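Local coordinates for rusticyanin (Thiobacillus ferrooxidans, PDB 2CAK), which ferries electrons from cytochrome c552 to an A-type oxidase in the periplasm, using a single bound copper ion, at residues A[1-6]-A[122-127]; A[93-98]-A[141-146]; A[132-137]-A[148-153]. One frame throughout, in Å; residues are numbered along the deposited sequence. Where two conformers were deposited one is given.

Contact 1 of 3, residues A[1-6]-A[122-127]. Unlike the reference sequence in segment 122-127: Asn123 (reference Asp).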
ATOM      1  N   ALA A   1      16.459   6.716   1.814  1.00 58.77           N
ATOM      2  CA  ALA A   1      15.810   6.321   3.053  1.00 38.83           C
ATOM      3  C   ALA A   1      14.473   5.687   2.741  1.00 32.04           C
ATOM      4  O   ALA A   1      13.642   5.673   3.636  1.00 38.43           O
ATOM      5  CB  ALA A   1      15.601   7.520   3.972  1.00 50.90           C
ATOM      6  N   LEU A   2      14.176   5.126   1.595  1.00 27.26           N
ATOM      7  CA  LEU A   2      12.981   4.279   1.526  1.00 21.21           C
ATOM      8  C   LEU A   2      13.296   2.880   2.053  1.00 20.02           C
ATOM      9  O   LEU A   2      14.442   2.478   2.159  1.00 24.43           O
ATOM     10  CB  LEU A   2      12.514   4.198   0.079  1.00 21.46           C
ATOM     11  CG  LEU A   2      12.062   5.522  -0.547  1.00 24.92           C
ATOM     12  CD1 LEU A   2      11.964   5.333  -2.050  1.00 28.24           C
ATOM     13  CD2 LEU A   2      10.742   6.002   0.063  1.00 28.68           C
ATOM     14  N   ASP A   3      12.242   2.124   2.398  1.00 15.47           N
ATOM     15  CA  ASP A   3      12.396   0.745   2.814  1.00 15.17           C
ATOM     16  C   ASP A   3      12.644  -0.125   1.588  1.00 15.61           C
ATOM     17  O   ASP A   3      11.797  -0.218   0.687  1.00 16.11           O
ATOM     18  CB  ASP A   3      11.101   0.299   3.541  1.00 15.63           C
ATOM     19  CG  ASP A   3      11.021  -1.190   3.781  1.00 15.89           C
ATOM     20  OD1 ASP A   3      11.998  -1.923   3.733  1.00 17.13           O
ATOM     21  OD2 ASP A   3       9.842  -1.598   4.009  1.00 17.54           O
ATOM     22  N   THR A   4      13.821  -0.751   1.562  1.00 16.42           N
ATOM     23  CA  THR A   4      14.243  -1.531   0.430  1.00 17.32           C
ATOM     24  C   THR A   4      14.653  -2.948   0.892  1.00 16.93           C
ATOM     25  O   THR A   4      15.403  -3.637   0.226  1.00 22.51           O
ATOM     26  CB  THR A   4      15.433  -0.877  -0.319  1.00 21.38           C
ATOM     27  OG1 THR A   4      16.568  -0.867   0.566  1.00 31.57           O
ATOM     28  CG2 THR A   4      15.214   0.588  -0.597  1.00 36.87           C
ATOM     29  N   THR A   5      14.086  -3.388   2.013  1.00 17.29           N
ATOM     30  CA  THR A   5      14.370  -4.728   2.533  1.00 20.30           C
ATOM     31  C   THR A   5      13.182  -5.648   2.350  1.00 17.24           C
ATOM     32  O   THR A   5      12.133  -5.382   2.891  1.00 21.29           O
ATOM     33  CB  THR A   5      14.715  -4.662   4.039  1.00 24.81           C
ATOM     34  OG1 THR A   5      15.871  -3.852   4.224  1.00 36.57           O
ATOM     35  CG2 THR A   5      15.067  -6.057   4.435  1.00 32.43           C
ATOM     36  N   TRP A   6      13.348  -6.722   1.613  1.00 14.89           N
ATOM     37  CA  TRP A   6      12.263  -7.600   1.171  1.00 13.53           C
ATOM     38  C   TRP A   6      12.501  -9.020   1.691  1.00 14.73           C
ATOM     39  O   TRP A   6      13.638  -9.481   1.746  1.00 19.58           O
ATOM     40  CB  TRP A   6      12.136  -7.568  -0.360  1.00 14.46           C
ATOM     41  CG  TRP A   6      11.928  -6.177  -0.884  1.00 13.70           C
ATOM     42  CD1 TRP A   6      12.902  -5.294  -1.274  1.00 14.61           C
ATOM     43  CD2 TRP A   6      10.681  -5.481  -1.052  1.00 12.81           C
ATOM     44  NE1 TRP A   6      12.338  -4.119  -1.662  1.00 15.17           N
ATOM     45  CE2 TRP A   6      10.961  -4.216  -1.550  1.00 12.50           C
ATOM     46  CE3 TRP A   6       9.363  -5.832  -0.881  1.00 13.52           C
ATOM     47  CZ2 TRP A   6      10.001  -3.275  -1.838  1.00 12.84           C
ATOM     48  CZ3 TRP A   6       8.368  -4.906  -1.152  1.00 14.35           C
ATOM     49  CH2 TRP A   6       8.703  -3.626  -1.640  1.00 13.86           C
ATOM     50  N   THR A 122       7.341  -6.609   2.396  1.00 10.38           N
ATOM     51  CA  THR A 122       8.076  -5.860   3.378  1.00  9.88           C
ATOM     52  C   THR A 122       7.122  -5.244   4.401  1.00 10.19           C
ATOM     53  O   THR A 122       5.909  -5.145   4.175  1.00 12.19           O
ATOM     54  CB  THR A 122       8.934  -4.777   2.681  1.00 11.57           C
ATOM     55  OG1 THR A 122       9.895  -4.281   3.651  1.00 14.06           O
ATOM     56  CG2 THR A 122       8.114  -3.663   2.123  1.00 14.02           C
ATOM     57  N   ASN A 123       7.740  -4.852   5.522  1.00 10.74           N
ATOM     58  CA  ASN A 123       7.021  -4.183   6.595  1.00 11.27           C
ATOM     59  C   ASN A 123       7.729  -2.870   6.914  1.00 11.89           C
ATOM     60  O   ASN A 123       8.975  -2.812   6.955  1.00 14.36           O
ATOM     61  CB  ASN A 123       7.070  -5.032   7.862  1.00 14.16           C
ATOM     62  CG  ASN A 123       6.245  -6.277   7.735  1.00 18.51           C
ATOM     63  OD1 ASN A 123       6.789  -7.383   7.638  1.00 32.80           O
ATOM     64  ND2 ASN A 123       4.982  -6.082   7.890  1.00 25.62           N
ATOM     65  N   PHE A 124       6.947  -1.835   7.193  1.00 11.43           N
ATOM     66  CA  PHE A 124       7.526  -0.575   7.692  1.00 11.47           C
ATOM     67  C   PHE A 124       6.518   0.050   8.660  1.00 11.23           C
ATOM     68  O   PHE A 124       5.335  -0.256   8.666  1.00 13.18           O
ATOM     69  CB  PHE A 124       7.956   0.395   6.582  1.00 13.32           C
ATOM     70  CG  PHE A 124       6.819   0.932   5.720  1.00 12.74           C
ATOM     71  CD1 PHE A 124       6.137   2.099   6.055  1.00 14.37           C
ATOM     72  CD2 PHE A 124       6.431   0.289   4.556  1.00 15.25           C
ATOM     73  CE1 PHE A 124       5.095   2.580   5.290  1.00 15.08           C
ATOM     74  CE2 PHE A 124       5.422   0.809   3.766  1.00 16.78           C
ATOM     75  CZ  PHE A 124       4.739   1.961   4.114  1.00 15.61           C
ATOM     76  N   THR A 125       7.026   0.942   9.511  1.00 11.87           N
ATOM     77  CA  THR A 125       6.211   1.635  10.487  1.00 11.53           C
ATOM     78  C   THR A 125       6.072   3.107  10.131  1.00 11.68           C
ATOM     79  O   THR A 125       6.941   3.693   9.435  1.00 14.57           O
ATOM     80  CB  THR A 125       6.791   1.435  11.904  1.00 17.59           C
ATOM     81  OG1 THR A 125       5.821   1.870  12.859  1.00 29.65           O
ATOM     82  CG2 THR A 125       7.966   2.317  12.133  1.00 25.37           C
ATOM     83  N   TRP A 126       4.988   3.722  10.522  1.00 10.86           N
ATOM     84  CA  TRP A 126       4.689   5.106  10.188  1.00 10.72           C
ATOM     85  C   TRP A 126       3.976   5.746  11.363  1.00 11.24           C
ATOM     86  O   TRP A 126       3.051   5.137  11.931  1.00 12.79           O
ATOM     87  CB  TRP A 126       3.796   5.112   8.946  1.00 11.67           C
ATOM     88  CG  TRP A 126       3.404   6.444   8.406  1.00 12.06           C
ATOM     89  CD1 TRP A 126       4.115   7.600   8.351  1.00 13.59           C
ATOM     90  CD2 TRP A 126       2.115   6.737   7.817  1.00 11.82           C
ATOM     91  NE1 TRP A 126       3.368   8.588   7.771  1.00 14.96           N
ATOM     92  CE2 TRP A 126       2.119   8.081   7.429  1.00 13.90           C
ATOM     93  CE3 TRP A 126       0.947   6.015   7.568  1.00 14.04           C
ATOM     94  CZ2 TRP A 126       1.028   8.721   6.818  1.00 14.55           C
ATOM     95  CZ3 TRP A 126      -0.153   6.629   6.967  1.00 15.59           C
ATOM     96  CH2 TRP A 126      -0.100   7.971   6.599  1.00 17.41           C
ATOM     97  N   HIS A 127       4.375   6.955  11.740  1.00 11.45           N
ATOM     98  CA  HIS A 127       3.765   7.720  12.807  1.00 12.96           C
ATOM     99  C   HIS A 127       3.287   9.058  12.254  1.00 14.21           C
ATOM    100  O   HIS A 127       3.983  10.067  12.379  1.00 18.23           O
ATOM    101  CB  HIS A 127       4.764   7.972  13.934  1.00 14.99           C
ATOM    102  CG  HIS A 127       5.191   6.770  14.700  1.00 15.71           C
ATOM    103  ND1 HIS A 127       4.536   6.389  15.842  1.00 19.51           N
ATOM    104  CD2 HIS A 127       6.160   5.852  14.506  1.00 17.59           C
ATOM    105  CE1 HIS A 127       5.088   5.282  16.350  1.00 21.22           C
ATOM    106  NE2 HIS A 127       6.069   4.942  15.559  1.00 19.95           N
TER

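Contact 2 of 3, residues A[93-98]-A[141-146]. With CU1 (copper (I) ion), chain B.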
ATOM      1  N   PRO A  93      -3.559  13.942  -6.396  1.00 21.65           N
ATOM      2  CA  PRO A  93      -3.907  13.632  -7.794  1.00 20.72           C
ATOM      3  C   PRO A  93      -4.446  14.850  -8.505  1.00 22.44           C
ATOM      4  O   PRO A  93      -4.929  15.780  -7.855  1.00 27.18           O
ATOM      5  CB  PRO A  93      -4.949  12.522  -7.717  1.00 24.25           C
ATOM      6  CG  PRO A  93      -5.535  12.632  -6.376  1.00 25.64           C
ATOM      7  CD  PRO A  93      -4.511  13.297  -5.479  1.00 23.90           C
ATOM      8  N   PRO A  94      -4.422  14.893  -9.808  1.00 23.33           N
ATOM      9  CA  PRO A  94      -3.905  13.834 -10.670  1.00 23.47           C
ATOM     10  C   PRO A  94      -2.384  13.806 -10.715  1.00 20.35           C
ATOM     11  O   PRO A  94      -1.694  14.815 -10.686  1.00 25.82           O
ATOM     12  CB  PRO A  94      -4.446  14.207 -12.056  1.00 28.69           C
ATOM     13  CG  PRO A  94      -4.794  15.652 -11.974  1.00 33.29           C
ATOM     14  CD  PRO A  94      -4.974  16.053 -10.546  1.00 30.20           C
ATOM     15  N   TYR A  95      -1.881  12.577 -10.860  1.00 18.82           N
ATOM     16  CA  TYR A  95      -0.460  12.318 -10.978  1.00 18.50           C
ATOM     17  C   TYR A  95      -0.010  12.278 -12.426  1.00 17.61           C
ATOM     18  O   TYR A  95      -0.636  11.666 -13.293  1.00 20.89           O
ATOM     19  CB  TYR A  95      -0.092  10.998 -10.240  1.00 18.26           C
ATOM     20  CG  TYR A  95      -0.421  11.109  -8.763  1.00 16.89           C
ATOM     21  CD1 TYR A  95       0.335  11.912  -7.916  1.00 18.56           C
ATOM     22  CD2 TYR A  95      -1.503  10.457  -8.242  1.00 16.85           C
ATOM     23  CE1 TYR A  95       0.010  12.025  -6.562  1.00 19.54           C
ATOM     24  CE2 TYR A  95      -1.865  10.516  -6.916  1.00 17.86           C
ATOM     25  CZ  TYR A  95      -1.086  11.302  -6.107  1.00 19.24           C
ATOM     26  OH  TYR A  95      -1.501  11.333  -4.815  1.00 31.79           O
ATOM     27  N   ALA A  96       1.141  12.879 -12.714  1.00 18.90           N
ATOM     28  CA  ALA A  96       1.793  12.759 -14.004  1.00 17.91           C
ATOM     29  C   ALA A  96       2.361  11.366 -14.241  1.00 15.98           C
ATOM     30  O   ALA A  96       2.399  10.508 -13.354  1.00 16.72           O
ATOM     31  CB  ALA A  96       2.902  13.817 -14.055  1.00 22.38           C
ATOM     32  N   VAL A  97       2.793  11.102 -15.468  1.00 17.00           N
ATOM     33  CA  VAL A  97       3.378   9.802 -15.813  1.00 16.52           C
ATOM     34  C   VAL A  97       4.618   9.536 -14.976  1.00 15.82           C
ATOM     35  O   VAL A  97       4.829   8.418 -14.540  1.00 16.97           O
ATOM     36  CB  VAL A  97       3.587   9.678 -17.326  1.00 19.53           C
ATOM     37  CG1 VAL A  97       4.451   8.477 -17.702  1.00 27.52           C
ATOM     38  CG2 VAL A  97       2.240   9.582 -18.020  1.00 27.94           C
ATOM     39  N   MET A  98       5.439  10.556 -14.754  1.00 17.14           N
ATOM     40  CA  MET A  98       6.528  10.534 -13.805  1.00 17.66           C
ATOM     41  C   MET A  98       6.155  11.442 -12.647  1.00 18.15           C
ATOM     42  O   MET A  98       6.412  12.627 -12.740  1.00 21.85           O
ATOM     43  CB  MET A  98       7.807  11.038 -14.496  1.00 23.12           C
ATOM     44  CG  MET A  98       8.186  10.152 -15.673  1.00 25.35           C
ATOM     45  SD  MET A  98       9.583   9.194 -15.273  1.00 37.89           S
ATOM     46  CE  MET A  98      10.140   8.310 -16.655  1.00 33.39           C
ATOM     47  N   GLY A 141       3.664   5.788 -15.171  1.00 15.61           N
ATOM     48  CA  GLY A 141       2.351   5.563 -15.699  1.00 16.73           C
ATOM     49  C   GLY A 141       1.340   4.994 -14.743  1.00 15.00           C
ATOM     50  O   GLY A 141       0.143   5.099 -14.991  1.00 17.62           O
ATOM     51  N   HIS A 142       1.758   4.324 -13.655  1.00 14.24           N
ATOM     52  CA  HIS A 142       0.791   3.579 -12.876  1.00 13.42           C
ATOM     53  C   HIS A 142      -0.119   4.499 -12.053  1.00 13.53           C
ATOM     54  O   HIS A 142      -1.341   4.275 -12.079  1.00 15.27           O
ATOM     55  CB  HIS A 142       1.505   2.557 -11.978  1.00 13.24           C
ATOM     56  CG  HIS A 142       2.019   1.366 -12.732  1.00 13.31           C
ATOM     57  ND1 HIS A 142       2.448   0.226 -12.083  1.00 13.01           N
ATOM     58  CD2 HIS A 142       2.154   1.180 -14.077  1.00 16.32           C
ATOM     59  CE1 HIS A 142       2.833  -0.610 -13.052  1.00 14.75           C
ATOM     60  NE2 HIS A 142       2.668  -0.069 -14.266  1.00 16.44           N
ATOM     61  N   ALA A 143       0.439   5.461 -11.329  1.00 13.75           N
ATOM     62  CA  ALA A 143      -0.403   6.422 -10.633  1.00 14.04           C
ATOM     63  C   ALA A 143      -1.345   7.203 -11.558  1.00 14.82           C
ATOM     64  O   ALA A 143      -2.484   7.488 -11.172  1.00 16.01           O
ATOM     65  CB  ALA A 143       0.441   7.339  -9.743  1.00 15.03           C
ATOM     66  N   ALA A 144      -0.816   7.558 -12.710  1.00 15.56           N
ATOM     67  CA  ALA A 144      -1.605   8.292 -13.700  1.00 16.32           C
ATOM     68  C   ALA A 144      -2.806   7.507 -14.187  1.00 17.93           C
ATOM     69  O   ALA A 144      -3.807   8.079 -14.633  1.00 24.30           O
ATOM     70  CB  ALA A 144      -0.715   8.684 -14.866  1.00 18.74           C
ATOM     71  N   THR A 145      -2.690   6.188 -14.148  1.00 16.76           N
ATOM     72  CA  THR A 145      -3.743   5.338 -14.619  1.00 18.08           C
ATOM     73  C   THR A 145      -4.529   4.728 -13.478  1.00 19.17           C
ATOM     74  O   THR A 145      -5.279   3.770 -13.740  1.00 25.76           O
ATOM     75  CB  THR A 145      -3.155   4.272 -15.577  1.00 24.67           C
ATOM     76  OG1 THR A 145      -2.088   3.564 -14.984  1.00 34.19           O
ATOM     77  CG2 THR A 145      -2.487   4.989 -16.735  1.00 30.48           C
ATOM     78  N   GLY A 146      -4.406   5.216 -12.238  1.00 17.11           N
ATOM     79  CA  GLY A 146      -5.286   4.859 -11.147  1.00 16.83           C
ATOM     80  C   GLY A 146      -4.708   4.086  -9.982  1.00 14.71           C
ATOM     81  O   GLY A 146      -5.476   3.789  -9.062  1.00 17.39           O
TER
HETATM   82 CU   CU1 B 156       2.721  -0.051 -10.042  1.00 13.41          CU

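Contact 3 of 3, residues A[132-137]-A[148-153]. Unlike the reference sequence in segment 148-153: Ile152 (reference Val). With CU1 (copper (I) ion), chain B.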
ATOM      1  N   THR A 132      -4.256  14.809   5.351  1.00 13.38           N
ATOM      2  CA  THR A 132      -4.547  13.963   4.188  1.00 13.51           C
ATOM      3  C   THR A 132      -3.265  13.555   3.502  1.00 13.28           C
ATOM      4  O   THR A 132      -2.391  14.396   3.272  1.00 15.71           O
ATOM      5  CB  THR A 132      -5.507  14.688   3.237  1.00 15.88           C
ATOM      6  OG1 THR A 132      -6.720  14.968   3.986  1.00 20.49           O
ATOM      7  CG2 THR A 132      -5.818  13.792   2.066  1.00 21.71           C
ATOM      8  N   TYR A 133      -3.181  12.271   3.164  1.00 12.37           N
ATOM      9  CA  TYR A 133      -2.063  11.663   2.446  1.00 12.93           C
ATOM     10  C   TYR A 133      -2.612  10.812   1.297  1.00 12.25           C
ATOM     11  O   TYR A 133      -3.818  10.504   1.233  1.00 13.14           O
ATOM     12  CB  TYR A 133      -1.196  10.819   3.381  1.00 13.30           C
ATOM     13  CG  TYR A 133      -0.697  11.501   4.638  1.00 13.56           C
ATOM     14  CD1 TYR A 133      -1.527  11.717   5.734  1.00 14.48           C
ATOM     15  CD2 TYR A 133       0.627  11.917   4.766  1.00 15.32           C
ATOM     16  CE1 TYR A 133      -1.051  12.337   6.864  1.00 15.23           C
ATOM     17  CE2 TYR A 133       1.110  12.526   5.907  1.00 16.36           C
ATOM     18  CZ  TYR A 133       0.262  12.735   6.976  1.00 15.07           C
ATOM     19  OH  TYR A 133       0.772  13.346   8.092  1.00 19.37           O
ATOM     20  N   TYR A 134      -1.710  10.405   0.409  1.00 12.47           N
ATOM     21  CA  TYR A 134      -2.031   9.492  -0.659  1.00 12.44           C
ATOM     22  C   TYR A 134      -0.969   8.383  -0.700  1.00 11.25           C
ATOM     23  O   TYR A 134       0.195   8.678  -0.455  1.00 13.25           O
ATOM     24  CB  TYR A 134      -2.051  10.202  -2.023  1.00 13.83           C
ATOM     25  CG  TYR A 134      -3.213  11.181  -2.074  1.00 17.41           C
ATOM     26  CD1 TYR A 134      -4.463  10.818  -2.567  1.00 19.58           C
ATOM     27  CD2 TYR A 134      -3.074  12.482  -1.567  1.00 19.75           C
ATOM     28  CE1 TYR A 134      -5.497  11.730  -2.578  1.00 23.18           C
ATOM     29  CE2 TYR A 134      -4.125  13.358  -1.559  1.00 24.44           C
ATOM     30  CZ  TYR A 134      -5.334  12.994  -2.078  1.00 25.08           C
ATOM     31  OH  TYR A 134      -6.390  13.894  -2.057  1.00 33.39           O
ATOM     32  N   TYR A 135      -1.387   7.171  -1.008  1.00 11.45           N
ATOM     33  CA  TYR A 135      -0.450   6.080  -1.274  1.00 10.55           C
ATOM     34  C   TYR A 135      -0.448   5.853  -2.795  1.00 10.77           C
ATOM     35  O   TYR A 135      -1.506   5.819  -3.410  1.00 12.87           O
ATOM     36  CB  TYR A 135      -0.777   4.802  -0.491  1.00 11.18           C
ATOM     37  CG  TYR A 135      -2.155   4.189  -0.631  1.00 10.90           C
ATOM     38  CD1 TYR A 135      -3.249   4.631   0.106  1.00 11.70           C
ATOM     39  CD2 TYR A 135      -2.381   3.155  -1.516  1.00 12.32           C
ATOM     40  CE1 TYR A 135      -4.504   4.077  -0.033  1.00 11.79           C
ATOM     41  CE2 TYR A 135      -3.628   2.575  -1.642  1.00 13.50           C
ATOM     42  CZ  TYR A 135      -4.677   3.036  -0.909  1.00 11.93           C
ATOM     43  OH  TYR A 135      -5.925   2.451  -1.076  1.00 14.56           O
ATOM     44  N   VAL A 136       0.767   5.742  -3.362  1.00 10.85           N
ATOM     45  CA  VAL A 136       0.975   5.719  -4.792  1.00 11.14           C
ATOM     46  C   VAL A 136       2.008   4.679  -5.147  1.00 10.25           C
ATOM     47  O   VAL A 136       2.887   4.363  -4.337  1.00 12.32           O
ATOM     48  CB  VAL A 136       1.363   7.108  -5.368  0.70 14.07           C
ATOM     49  CG1 VAL A 136       0.467   8.220  -4.880  0.70 19.09           C
ATOM     50  CG2 VAL A 136       2.816   7.468  -5.071  0.70 16.17           C
ATOM     51  N   CYS A 137       1.987   4.196  -6.367  1.00 10.06           N
ATOM     52  CA  CYS A 137       3.056   3.449  -6.984  1.00 10.29           C
ATOM     53  C   CYS A 137       3.891   4.406  -7.878  1.00 11.22           C
ATOM     54  O   CYS A 137       3.293   5.252  -8.565  1.00 12.79           O
ATOM     55  CB  CYS A 137       2.532   2.312  -7.836  1.00 11.08           C
ATOM     56  SG  CYS A 137       3.824   1.359  -8.706  1.00 11.51           S
ATOM     57  N   PHE A 148      -3.446   4.415  -6.976  1.00 12.17           N
ATOM     58  CA  PHE A 148      -3.282   5.278  -5.807  1.00 11.45           C
ATOM     59  C   PHE A 148      -4.589   5.191  -5.011  1.00 11.48           C
ATOM     60  O   PHE A 148      -5.663   4.879  -5.531  1.00 13.30           O
ATOM     61  CB  PHE A 148      -2.971   6.731  -6.182  1.00 12.95           C
ATOM     62  CG  PHE A 148      -4.094   7.488  -6.837  1.00 14.52           C
ATOM     63  CD1 PHE A 148      -4.241   7.471  -8.214  1.00 17.83           C
ATOM     64  CD2 PHE A 148      -5.015   8.221  -6.116  1.00 17.24           C
ATOM     65  CE1 PHE A 148      -5.285   8.157  -8.826  1.00 20.53           C
ATOM     66  CE2 PHE A 148      -6.064   8.898  -6.686  1.00 20.89           C
ATOM     67  CZ  PHE A 148      -6.196   8.878  -8.061  1.00 22.46           C
ATOM     68  N   GLY A 149      -4.472   5.606  -3.734  1.00 12.35           N
ATOM     69  CA  GLY A 149      -5.592   5.822  -2.886  1.00 12.63           C
ATOM     70  C   GLY A 149      -5.343   6.881  -1.849  1.00 11.40           C
ATOM     71  O   GLY A 149      -4.222   7.379  -1.738  1.00 14.21           O
ATOM     72  N   LYS A 150      -6.361   7.220  -1.071  1.00 12.59           N
ATOM     73  CA  LYS A 150      -6.279   8.315  -0.092  1.00 12.16           C
ATOM     74  C   LYS A 150      -6.198   7.780   1.328  1.00 11.99           C
ATOM     75  O   LYS A 150      -6.785   6.732   1.633  1.00 12.97           O
ATOM     76  CB  LYS A 150      -7.537   9.175  -0.287  1.00 14.65           C
ATOM     77  CG  LYS A 150      -7.559  10.469   0.477  1.00 17.31           C
ATOM     78  CD  LYS A 150      -8.733  11.344   0.087  1.00 23.63           C
ATOM     79  CE  LYS A 150     -10.084  10.868   0.465  1.00 30.59           C
ATOM     80  NZ  LYS A 150     -10.979  12.056   0.091  1.00 40.24           N
ATOM     81  N   ILE A 151      -5.545   8.500   2.204  1.00 11.42           N
ATOM     82  CA  ILE A 151      -5.461   8.239   3.640  1.00 11.12           C
ATOM     83  C   ILE A 151      -5.849   9.500   4.393  1.00 12.14           C
ATOM     84  O   ILE A 151      -5.311  10.588   4.117  1.00 15.48           O
ATOM     85  CB  ILE A 151      -4.031   7.833   4.045  1.00 12.43           C
ATOM     86  CG1 ILE A 151      -3.532   6.682   3.198  1.00 13.64           C
ATOM     87  CG2 ILE A 151      -3.988   7.545   5.523  1.00 15.07           C
ATOM     88  CD1 ILE A 151      -2.068   6.394   3.439  1.00 16.81           C
ATOM     89  N   ILE A 152      -6.812   9.354   5.289  1.00 13.02           N
ATOM     90  CA  ILE A 152      -7.195  10.483   6.179  1.00 13.59           C
ATOM     91  C   ILE A 152      -6.775  10.120   7.599  1.00 13.38           C
ATOM     92  O   ILE A 152      -7.179   9.097   8.124  1.00 15.57           O
ATOM     93  CB  ILE A 152      -8.696  10.739   6.089  1.00 16.85           C
ATOM     94  CG1 ILE A 152      -9.177  11.070   4.679  1.00 21.24           C
ATOM     95  CG2 ILE A 152      -9.130  11.834   7.099  1.00 21.11           C
ATOM     96  CD1 ILE A 152     -10.630  11.225   4.469  1.00 33.52           C
ATOM     97  N   VAL A 153      -5.892  10.948   8.170  1.00 14.35           N
ATOM     98  CA  VAL A 153      -5.448  10.766   9.558  1.00 14.60           C
ATOM     99  C   VAL A 153      -6.095  11.852  10.407  1.00 14.48           C
ATOM    100  O   VAL A 153      -5.951  13.037  10.149  1.00 18.56           O
ATOM    101  CB  VAL A 153      -3.933  10.837   9.665  1.00 14.84           C
ATOM    102  CG1 VAL A 153      -3.516  10.718  11.165  1.00 17.70           C
ATOM    103  CG2 VAL A 153      -3.237   9.812   8.750  1.00 15.94           C
TER
HETATM  104 CU   CU1 B 156       2.721  -0.051 -10.042  1.00 13.41          CU

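Contact 1 of 3, residues A[1-6]-A[122-127]
Trp6 and Thr122 bring their CA atoms to within 5.0 Å of each other, while Asp3 and Phe124 stay 7.0 Å apart, so the irregular N-terminal segment 1-6 draws in toward Thr122, partway along strand 119-126, without pairing with it there. Side chains make the join, and Thr122 is its focus. The hydroxyl OG1 of Thr122 sits between two hydrogen-bond acceptors, 2.7 Å from Asp3 OD2 and 2.6 Å from Thr5 O, and has a single proton to offer the pair. Asp3 reaches it with CG extended anti to the backbone N (chi1 168°), its carboxylate meeting the threonine from the opposite direction. While OD2 is used across the contact, OD1 turns back on its own segment and accepts from Thr5 N at 3.1 Å, nearly straight at the proton (168°). One carboxylate thus fixes the turn and faces the strand. The methyl branch of Thr122 has a separate task: CG2 lies over a face of the Trp6 indole, 3.9 Å from the centroid of the six-membered ring, in a CH-pi contact. Phe124 contributes less, its CB lying 3.8 Å from Asp3 OD2. Asp3 is further tied by backbone hydrogen bonds to Gly107 and Gly109, and Trp6 also rests on Phe75, Ser111 and Pro112. The bond from Thr5 N to Asp3 OD1 defines an Asx turn, here part of an N-terminal extension that crosses the edge of a cupredoxin beta sandwich before strand 7-9 pairs with strand 119-126.

Contact 2 of 3, residues A[93-98]-A[141-146]
Residues 141-146 belong to the copper-binding loop of the cupredoxin fold, which carries Cys137, His142 and Met147, and they are backed by Tyr95, Ala96 and Val97 of another loop. The CB of His142 points away from that backing, and ND1 binds the copper at 2.1 Å; His84, Cys137 and Met147 complete the metal site. The polar tie to segment 93-98 is a backbone bond: Gly141 N donates to Val97 O over 2.9 Å, in the carbonyl plane and on a lone pair. Gly141 has a positive phi of 94°, at which a side chain would be pressed against the preceding carbonyl oxygen. The rest is close packing. The methyl CB of Ala143 meets Tyr95 CB at 3.7 Å, that of Ala144 lies 3.4 Å from Tyr95 O and approaches Ala96 O as well, and Val97 CG1 sits 3.8 Å from Gly141 N. Within the loop, Thr145 OG1 lies 2.7 Å from Gly141 O and also near His142 O, with one proton for the two, and so bridges back over the helical turn 142-144. The hydroxyl of Tyr95 hydrogen-bonds to Lys91 O, which holds the far end of the ring. In the loop that leads from strand 87-89 to strand 106-107, segment 93-98 packs Tyr95 against Tyr134 and Val136 of strand 131-136 and edge-to-face with Phe148 at the start of strand 148-153, the two strands that the copper loop connects.

Contact 3 of 3, residues A[132-137]-A[148-153]
Gly149 O is held twice by the opposite strand: Tyr135 N donates to it at 2.9 Å, and the CA of Tyr134 adds a CA-H...O contact at 3.2 Å. Gly149 N in turn donates a hydrogen bond to Tyr135 O, and the other hydrogen-bonded pair, Tyr133 with Ile151, repeats the exchange, with Ile151 N only 2.8 Å from Tyr133 O. These are the bonds of a twisted antiparallel hairpin, whose short strand axes make 150°. Tyr135 lies flat on the partner strand. Its CG stands between the backbone N and the carbonyl carbon (chi1 56°), which swings the ring across and lays one face over Gly149, whose CA is 3.8 Å from the ring centroid in a CH-pi contact. A CB on Gly149 would run into Tyr135 OH, so ring and glycine fit as a pair. At the ring edge Tyr135 CD1 lies 3.7 Å from Ile151 CG1, and the hydroxyl bonds to Pro61 O. With an alanine in place of Tyr135, the backbone of Gly149 would probably lose its aromatic cover and Pro61 O its partner. On the sheet face that carries Thr132, Tyr134 and Val136, the side chains of Tyr134 and Lys150 run side by side, with Tyr134 CE1 3.9 Å from Lys150 CG. Just beyond the paired strand, Cys137 SG binds the copper at 2.2 Å. The hairpin lies inside its sheet, with strand 62-65 beside 148-153 and strand 87-89 beside 131-136, while Tyr133 meets Trp126 of the facing sheet edge-to-face.

From the N terminus, contact 1 closes the longest loop, bringing the first residues back to strand 119-126 after 115 intervening residues. Contact 2 opens inside that loop, at 93-98, and closes beyond it at 141-146, so the two cross although about 12 Å separates their nearest atoms. Contact 3 begins only after contact 1 has closed; as a hairpin it spans just ten residues, and it crosses contact 2, whose second segment lies in its turn. Contacts 1 and 3 meet through the sandwich interior, where Trp126 packs on Ile151. Contacts 2 and 3 touch directly and share the copper, joining the metal-binding loop to the strands that carry it.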